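Local coordinates for protein acidocalcisomal pyrophosphatase (Trypanosoma brucei brucei, PDB 5CUY) that probably hydrolyses inorganic diphosphate to phosphate as a magnesium-dependent soluble pyrophosphatase of acidocalcisomes, at residues D[278-283]-D[290-295]; D[286-291]-D[320-325]. The protein carries 1 engineered substitution. One frame throughout, in Å; residues are numbered along the deposited sequence.

Interaction 1: D[278-283]-D[290-295]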
ATOM      1  N   GLU D 278      35.118  -6.687   4.576  1.00 46.47           N
ATOM      2  CA  GLU D 278      35.241  -7.593   5.694  1.00 48.38           C
ATOM      3  C   GLU D 278      36.592  -8.260   5.515  1.00 49.37           C
ATOM      4  O   GLU D 278      36.798  -9.041   4.604  1.00 49.74           O
ATOM      5  CB  GLU D 278      34.070  -8.548   5.638  1.00 49.82           C
ATOM      6  CG  GLU D 278      32.802  -7.829   6.061  1.00 51.66           C
ATOM      7  CD  GLU D 278      32.537  -7.983   7.555  1.00 53.59           C
ATOM      8  OE1 GLU D 278      31.771  -8.896   7.910  1.00 56.71           O
ATOM      9  OE2 GLU D 278      33.096  -7.235   8.384  1.00 55.80           O
ATOM     10  N   SER D 279      37.519  -7.944   6.400  1.00 50.78           N
ATOM     11  CA  SER D 279      38.878  -8.432   6.259  1.00 53.17           C
ATOM     12  C   SER D 279      39.330  -9.745   6.861  1.00 54.54           C
ATOM     13  O   SER D 279      39.073 -10.037   8.020  1.00 53.59           O
ATOM     14  CB  SER D 279      39.852  -7.354   6.730  1.00 53.04           C
ATOM     15  OG  SER D 279      41.166  -7.892   6.793  1.00 55.18           O
ATOM     16  N   THR D 280      40.059 -10.519   6.072  1.00 56.41           N
ATOM     17  CA  THR D 280      40.565 -11.776   6.582  1.00 59.24           C
ATOM     18  C   THR D 280      41.708 -11.454   7.527  1.00 60.58           C
ATOM     19  O   THR D 280      42.505 -12.303   7.837  1.00 62.01           O
ATOM     20  CB  THR D 280      41.109 -12.684   5.473  1.00 58.66           C
ATOM     21  OG1 THR D 280      41.995 -11.932   4.652  1.00 59.76           O
ATOM     22  CG2 THR D 280      40.002 -13.226   4.616  1.00 58.49           C
ATOM     23  N   GLU D 281      41.800 -10.229   7.998  1.00 62.20           N
ATOM     24  CA  GLU D 281      42.889  -9.917   8.902  1.00 65.41           C
ATOM     25  C   GLU D 281      42.359  -9.320  10.206  1.00 65.37           C
ATOM     26  O   GLU D 281      43.111  -9.034  11.145  1.00 66.08           O
ATOM     27  CB  GLU D 281      43.888  -8.971   8.212  1.00 67.46           C
ATOM     28  CG  GLU D 281      45.221  -9.631   7.797  1.00 71.00           C
ATOM     29  CD  GLU D 281      45.109 -10.623   6.610  1.00 73.58           C
ATOM     30  OE1 GLU D 281      45.384 -11.836   6.813  1.00 73.27           O
ATOM     31  OE2 GLU D 281      44.765 -10.186   5.478  1.00 73.68           O
ATOM     32  N   VAL D 282      41.048  -9.154  10.251  1.00 65.34           N
ATOM     33  CA  VAL D 282      40.373  -8.628  11.419  1.00 65.08           C
ATOM     34  C   VAL D 282      39.489  -9.728  11.984  1.00 66.29           C
ATOM     35  O   VAL D 282      38.723 -10.352  11.245  1.00 67.06           O
ATOM     36  CB  VAL D 282      39.482  -7.455  11.061  1.00 64.54           C
ATOM     37  CG1 VAL D 282      38.652  -7.056  12.286  1.00 62.99           C
ATOM     38  CG2 VAL D 282      40.334  -6.307  10.534  1.00 62.60           C
ATOM     39  N   LEU D 283      39.578  -9.955  13.291  1.00 66.47           N
ATOM     40  CA  LEU D 283      38.778 -10.999  13.914  1.00 66.81           C
ATOM     41  C   LEU D 283      37.355 -10.640  14.358  1.00 67.24           C
ATOM     42  O   LEU D 283      37.054  -9.491  14.705  1.00 66.65           O
ATOM     43  CB  LEU D 283      39.533 -11.576  15.115  1.00 66.59           C
ATOM     44  CG  LEU D 283      40.367 -12.836  14.910  1.00 67.15           C
ATOM     45  CD1 LEU D 283      41.391 -12.644  13.790  1.00 67.67           C
ATOM     46  CD2 LEU D 283      41.034 -13.167  16.220  1.00 67.26           C
ATOM     47  N   GLY D 290      37.414 -12.367   8.769  1.00 60.78           N
ATOM     48  CA  GLY D 290      36.573 -11.846   7.703  1.00 59.07           C
ATOM     49  C   GLY D 290      36.809 -12.587   6.392  1.00 57.17           C
ATOM     50  O   GLY D 290      37.726 -13.386   6.291  1.00 58.38           O
ATOM     51  N   ASP D 291      36.021 -12.316   5.367  1.00 55.65           N
ATOM     52  CA  ASP D 291      36.206 -13.040   4.123  1.00 54.89           C
ATOM     53  C   ASP D 291      36.765 -12.262   2.902  1.00 55.65           C
ATOM     54  O   ASP D 291      36.650 -12.741   1.754  1.00 56.59           O
ATOM     55  CB  ASP D 291      34.879 -13.703   3.768  1.00 52.25           C
ATOM     56  CG  ASP D 291      33.750 -12.721   3.699  1.00 50.46           C
ATOM     57  OD1 ASP D 291      34.008 -11.515   3.841  1.00 50.38           O
ATOM     58  OD2 ASP D 291      32.596 -13.143   3.492  1.00 51.99           O
ATOM     59  N   ASN D 292      37.393 -11.101   3.140  1.00 54.26           N
ATOM     60  CA  ASN D 292      37.942 -10.256   2.058  1.00 52.77           C
ATOM     61  C   ASN D 292      36.906 -10.009   0.975  1.00 51.71           C
ATOM     62  O   ASN D 292      37.082 -10.402  -0.190  1.00 52.47           O
ATOM     63  CB  ASN D 292      39.202 -10.876   1.431  1.00 52.91           C
ATOM     64  CG  ASN D 292      40.471 -10.502   2.186  1.00 53.87           C
ATOM     65  OD1 ASN D 292      40.489  -9.538   2.962  1.00 56.37           O
ATOM     66  ND2 ASN D 292      41.539 -11.251   1.958  1.00 53.10           N
ATOM     67  N   ASP D 293      35.848  -9.302   1.361  1.00 50.17           N
ATOM     68  CA  ASP D 293      34.735  -9.044   0.456  1.00 47.95           C
ATOM     69  C   ASP D 293      33.738  -8.029   1.049  1.00 44.43           C
ATOM     70  O   ASP D 293      33.666  -7.844   2.263  1.00 42.63           O
ATOM     71  CB  ASP D 293      34.039 -10.382   0.233  1.00 49.88           C
ATOM     72  CG  ASP D 293      33.598 -10.580  -1.165  1.00 53.88           C
ATOM     73  OD1 ASP D 293      34.436 -10.408  -2.083  1.00 55.88           O
ATOM     74  OD2 ASP D 293      32.408 -10.930  -1.345  1.00 58.14           O
ATOM     75  N   PRO D 294      32.980  -7.333   0.189  1.00 42.39           N
ATOM     76  CA  PRO D 294      31.990  -6.356   0.648  1.00 39.48           C
ATOM     77  C   PRO D 294      30.917  -7.186   1.336  1.00 38.48           C
ATOM     78  O   PRO D 294      30.749  -8.377   1.022  1.00 39.30           O
ATOM     79  CB  PRO D 294      31.496  -5.735  -0.655  1.00 39.78           C
ATOM     80  CG  PRO D 294      32.668  -5.821  -1.545  1.00 38.47           C
ATOM     81  CD  PRO D 294      33.155  -7.227  -1.267  1.00 40.79           C
ATOM     82  N   VAL D 295      30.192  -6.589   2.272  1.00 37.23           N
ATOM     83  CA  VAL D 295      29.206  -7.359   2.986  1.00 36.22           C
ATOM     84  C   VAL D 295      28.038  -7.585   2.088  1.00 36.19           C
ATOM     85  O   VAL D 295      27.645  -6.705   1.318  1.00 37.01           O
ATOM     86  CB  VAL D 295      28.739  -6.663   4.285  1.00 38.20           C
ATOM     87  CG1 VAL D 295      29.804  -5.721   4.778  1.00 36.62           C
ATOM     88  CG2 VAL D 295      27.416  -5.954   4.071  1.00 37.37           C
TER
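Glu278 faces both Asn292 and Asp293 in an arrangement that fits a G1 beta bulge, formed where the chain enters the Asp-Asn-Asp-Pro-Val-Asp signature of the soluble pyrophosphatase family. Glu278 N donates to Asp293 O at 3.0 Å, whereas Glu278 O receives two weak bonds from the successive amides Asn292 N and Asp293 N. Positive backbone angles at Asn292 suit its place as the first residue of the bulge.

The side chain of Asn292 then swings back over Thr280, and the two cross at about a right angle. Thr280 N and Thr280 OG1 lie on the same face of the carboxamide. The N-H of Thr280 points almost straight (174°) at Asn292 OD1, 3.3 Å away, but arrives 68° out of the carbonyl plane, so it meets the oxygen from above. With chi1 at 49°, Thr280 OG1 is turned onto the amide, 3.2 Å from Asn292 CG. Phe152 of a second subunit packs against Asn292 too.

Further along, Glu278 CG rests against Val295 CG1 at 3.9 Å, and helix 388-410 touches both residues. Glu278 CB lies 3.5 Å from Asp291 OD1, flanking a carboxylate that binds magnesium together with Asp296 and Asp328. Asp293, with its carboxylate directed off the contact, is a further magnesium ligand of this enzyme, although not in this chain. At Gly290 the lack of a side chain lets the two segments approach closely: Gly290 N bonds weakly to Ser279 O, and Thr280 CA makes a CA-H...O contact of 3.3 Å with Gly290 O.

Interaction 2: D[286-291]-D[320-325]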
ATOM      1  N   ALA D 286      37.856 -15.533  18.138  1.00 68.53           N
ATOM      2  CA  ALA D 286      38.961 -16.444  17.868  1.00 67.18           C
ATOM      3  C   ALA D 286      38.540 -17.538  16.875  1.00 66.54           C
ATOM      4  O   ALA D 286      37.467 -18.135  17.014  1.00 66.53           O
ATOM      5  CB  ALA D 286      39.462 -17.058  19.178  1.00 65.35           C
ATOM      6  N   GLY D 287      39.377 -17.771  15.865  1.00 65.93           N
ATOM      7  CA  GLY D 287      39.094 -18.788  14.862  1.00 67.14           C
ATOM      8  C   GLY D 287      38.288 -18.292  13.668  1.00 67.63           C
ATOM      9  O   GLY D 287      38.344 -18.861  12.582  1.00 67.40           O
ATOM     10  N   VAL D 288      37.536 -17.217  13.885  1.00 67.84           N
ATOM     11  CA  VAL D 288      36.695 -16.608  12.865  1.00 66.86           C
ATOM     12  C   VAL D 288      37.242 -15.253  12.443  1.00 66.49           C
ATOM     13  O   VAL D 288      37.460 -14.356  13.257  1.00 66.83           O
ATOM     14  CB  VAL D 288      35.276 -16.412  13.389  1.00 67.15           C
ATOM     15  CG1 VAL D 288      34.408 -15.756  12.336  1.00 67.34           C
ATOM     16  CG2 VAL D 288      34.712 -17.751  13.787  1.00 68.35           C
ATOM     17  N   THR D 289      37.432 -15.102  11.146  1.00 65.82           N
ATOM     18  CA  THR D 289      37.967 -13.878  10.604  1.00 63.89           C
ATOM     19  C   THR D 289      36.987 -13.361   9.535  1.00 62.52           C
ATOM     20  O   THR D 289      35.844 -13.839   9.427  1.00 61.44           O
ATOM     21  CB  THR D 289      39.377 -14.204  10.042  1.00 65.17           C
ATOM     22  OG1 THR D 289      40.263 -13.120  10.322  1.00 67.23           O
ATOM     23  CG2 THR D 289      39.337 -14.510   8.545  1.00 63.98           C
ATOM     24  N   GLY D 290      37.414 -12.367   8.769  1.00 60.78           N
ATOM     25  CA  GLY D 290      36.573 -11.846   7.703  1.00 59.07           C
ATOM     26  C   GLY D 290      36.809 -12.587   6.392  1.00 57.17           C
ATOM     27  O   GLY D 290      37.726 -13.386   6.291  1.00 58.38           O
ATOM     28  N   ASP D 291      36.021 -12.316   5.367  1.00 55.65           N
ATOM     29  CA  ASP D 291      36.206 -13.040   4.123  1.00 54.89           C
ATOM     30  C   ASP D 291      36.765 -12.262   2.902  1.00 55.65           C
ATOM     31  O   ASP D 291      36.650 -12.741   1.754  1.00 56.59           O
ATOM     32  CB  ASP D 291      34.879 -13.703   3.768  1.00 52.25           C
ATOM     33  CG  ASP D 291      33.750 -12.721   3.699  1.00 50.46           C
ATOM     34  OD1 ASP D 291      34.008 -11.515   3.841  1.00 50.38           O
ATOM     35  OD2 ASP D 291      32.596 -13.143   3.492  1.00 51.99           O
ATOM     36  N   GLY D 320      24.252 -14.402  10.367  1.00 37.71           N
ATOM     37  CA  GLY D 320      25.667 -14.690  10.254  1.00 39.82           C
ATOM     38  C   GLY D 320      26.025 -16.146  10.050  1.00 42.20           C
ATOM     39  O   GLY D 320      25.651 -17.023  10.819  1.00 43.52           O
ATOM     40  N   MET D 321      26.795 -16.407   9.022  1.00 44.08           N
ATOM     41  CA  MET D 321      27.172 -17.756   8.706  1.00 47.13           C
ATOM     42  C   MET D 321      28.717 -17.883   8.749  1.00 48.61           C
ATOM     43  O   MET D 321      29.438 -17.128   8.108  1.00 49.54           O
ATOM     44  CB  MET D 321      26.570 -18.053   7.328  1.00 47.64           C
ATOM     45  CG  MET D 321      26.817 -19.414   6.774  1.00 50.38           C
ATOM     46  SD  MET D 321      25.719 -19.704   5.362  1.00 53.58           S
ATOM     47  CE  MET D 321      26.772 -19.220   3.921  1.00 52.63           C
ATOM     48  N   ILE D 322      29.235 -18.821   9.524  1.00 49.90           N
ATOM     49  CA  ILE D 322      30.683 -18.991   9.601  1.00 51.35           C
ATOM     50  C   ILE D 322      31.095 -20.192   8.784  1.00 53.47           C
ATOM     51  O   ILE D 322      30.591 -21.284   9.006  1.00 53.38           O
ATOM     52  CB  ILE D 322      31.179 -19.250  11.047  1.00 50.27           C
ATOM     53  CG1 ILE D 322      30.724 -18.123  11.988  1.00 48.41           C
ATOM     54  CG2 ILE D 322      32.695 -19.423  11.014  1.00 50.08           C
ATOM     55  CD1 ILE D 322      31.267 -18.215  13.366  1.00 43.33           C
ATOM     56  N   ASP D 323      32.020 -20.008   7.853  1.00 56.46           N
ATOM     57  CA  ASP D 323      32.470 -21.124   7.030  1.00 58.69           C
ATOM     58  C   ASP D 323      33.991 -21.120   6.898  1.00 59.30           C
ATOM     59  O   ASP D 323      34.573 -20.197   6.349  1.00 59.30           O
ATOM     60  CB  ASP D 323      31.821 -21.071   5.635  1.00 59.90           C
ATOM     61  CG  ASP D 323      32.145 -22.300   4.798  1.00 62.35           C
ATOM     62  OD1 ASP D 323      33.349 -22.639   4.705  1.00 62.95           O
ATOM     63  OD2 ASP D 323      31.204 -22.927   4.242  1.00 62.91           O
ATOM     64  N   GLU D 324      34.624 -22.165   7.416  1.00 60.19           N
ATOM     65  CA  GLU D 324      36.070 -22.299   7.367  1.00 60.17           C
ATOM     66  C   GLU D 324      36.794 -21.086   7.920  1.00 58.03           C
ATOM     67  O   GLU D 324      37.610 -20.471   7.251  1.00 56.91           O
ATOM     68  CB  GLU D 324      36.495 -22.568   5.934  1.00 64.18           C
ATOM     69  CG  GLU D 324      35.929 -23.865   5.405  1.00 69.58           C
ATOM     70  CD  GLU D 324      36.409 -24.157   4.007  1.00 74.08           C
ATOM     71  OE1 GLU D 324      36.092 -23.347   3.092  1.00 75.28           O
ATOM     72  OE2 GLU D 324      37.111 -25.192   3.827  1.00 76.56           O
ATOM     73  N   GLY D 325      36.469 -20.747   9.157  1.00 57.37           N
ATOM     74  CA  GLY D 325      37.084 -19.617   9.816  1.00 56.64           C
ATOM     75  C   GLY D 325      36.681 -18.245   9.317  1.00 57.60           C
ATOM     76  O   GLY D 325      37.259 -17.247   9.776  1.00 58.51           O
TER
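Thr289 N donates a short, fairly straight hydrogen bond to Gly325 O (2.6 Å, 161° at the hydrogen), which pins the short, weakly bonded strand 288-289 to the turn that follows strand 310-323. The donor lies only 23° from the plane of the Gly325 carbonyl. That same oxygen also receives a CA-H...O contact from Val288 CA at 3.2 Å, so the two neighbouring residues grip one acceptor. Just before Val288, Gly287 O lies 3.1 Å from Gly325 CA, an approach that Gly325 permits by carrying no side chain.

The apolar part of the contact is a single pair. Val288 and Ile322 cross at about a right angle, and the methyl groups of the valine fork meet the isoleucine unequally: Val288 CG2 takes the closer touch, 3.5 Å from Ile322 CD1 and 3.8 Å from Ile322 CG2, while Val288 CG1 stands farther off. The isoleucine reaches across because its CG1 is anti to the carbonyl carbon (chi1 -56°) and the chain then runs extended to CD1. Met327 of strand 326-335 touches both Val288 and Ile322. Thr289 adds little apolar surface, its CB and CG2 lying alongside Gly325 O at 3.7 Å. Its OG1 lies near the carbonyls of both Val282 and Thr280, and its one proton can make a weak bond to either.

Glu324 and Gly325, both with positive phi, form the two-residue bend between antiparallel strands 310-323 and 326-335. Their backbone angles resemble those of a type I' turn, a common solution for such a tight beta hairpin. Strand 288-289 thus leans on a hairpin end, beside the beta barrel characteristic of soluble pyrophosphatases.

Overall arrangement
Coming from strand 269-272, the chain passes through 278-283, turns, and runs back through strand 288-289 into 290-295; interaction 1 closes this short loop just before strand 296-299. Interaction 2 starts within that loop and closes a longer one, through strand 296-299 and most of strand 310-323 to the hairpin bend at 320-325. Since it begins before interaction 1 ends, the two spans overlap and cross instead of nesting, with Gly290 and Asp291 common to both. Leu283 packs against Val288 and Thr289 and so joins them directly. Together they tie the metal-binding loop and the short strand 288-289 to the 310-323/326-335 hairpin.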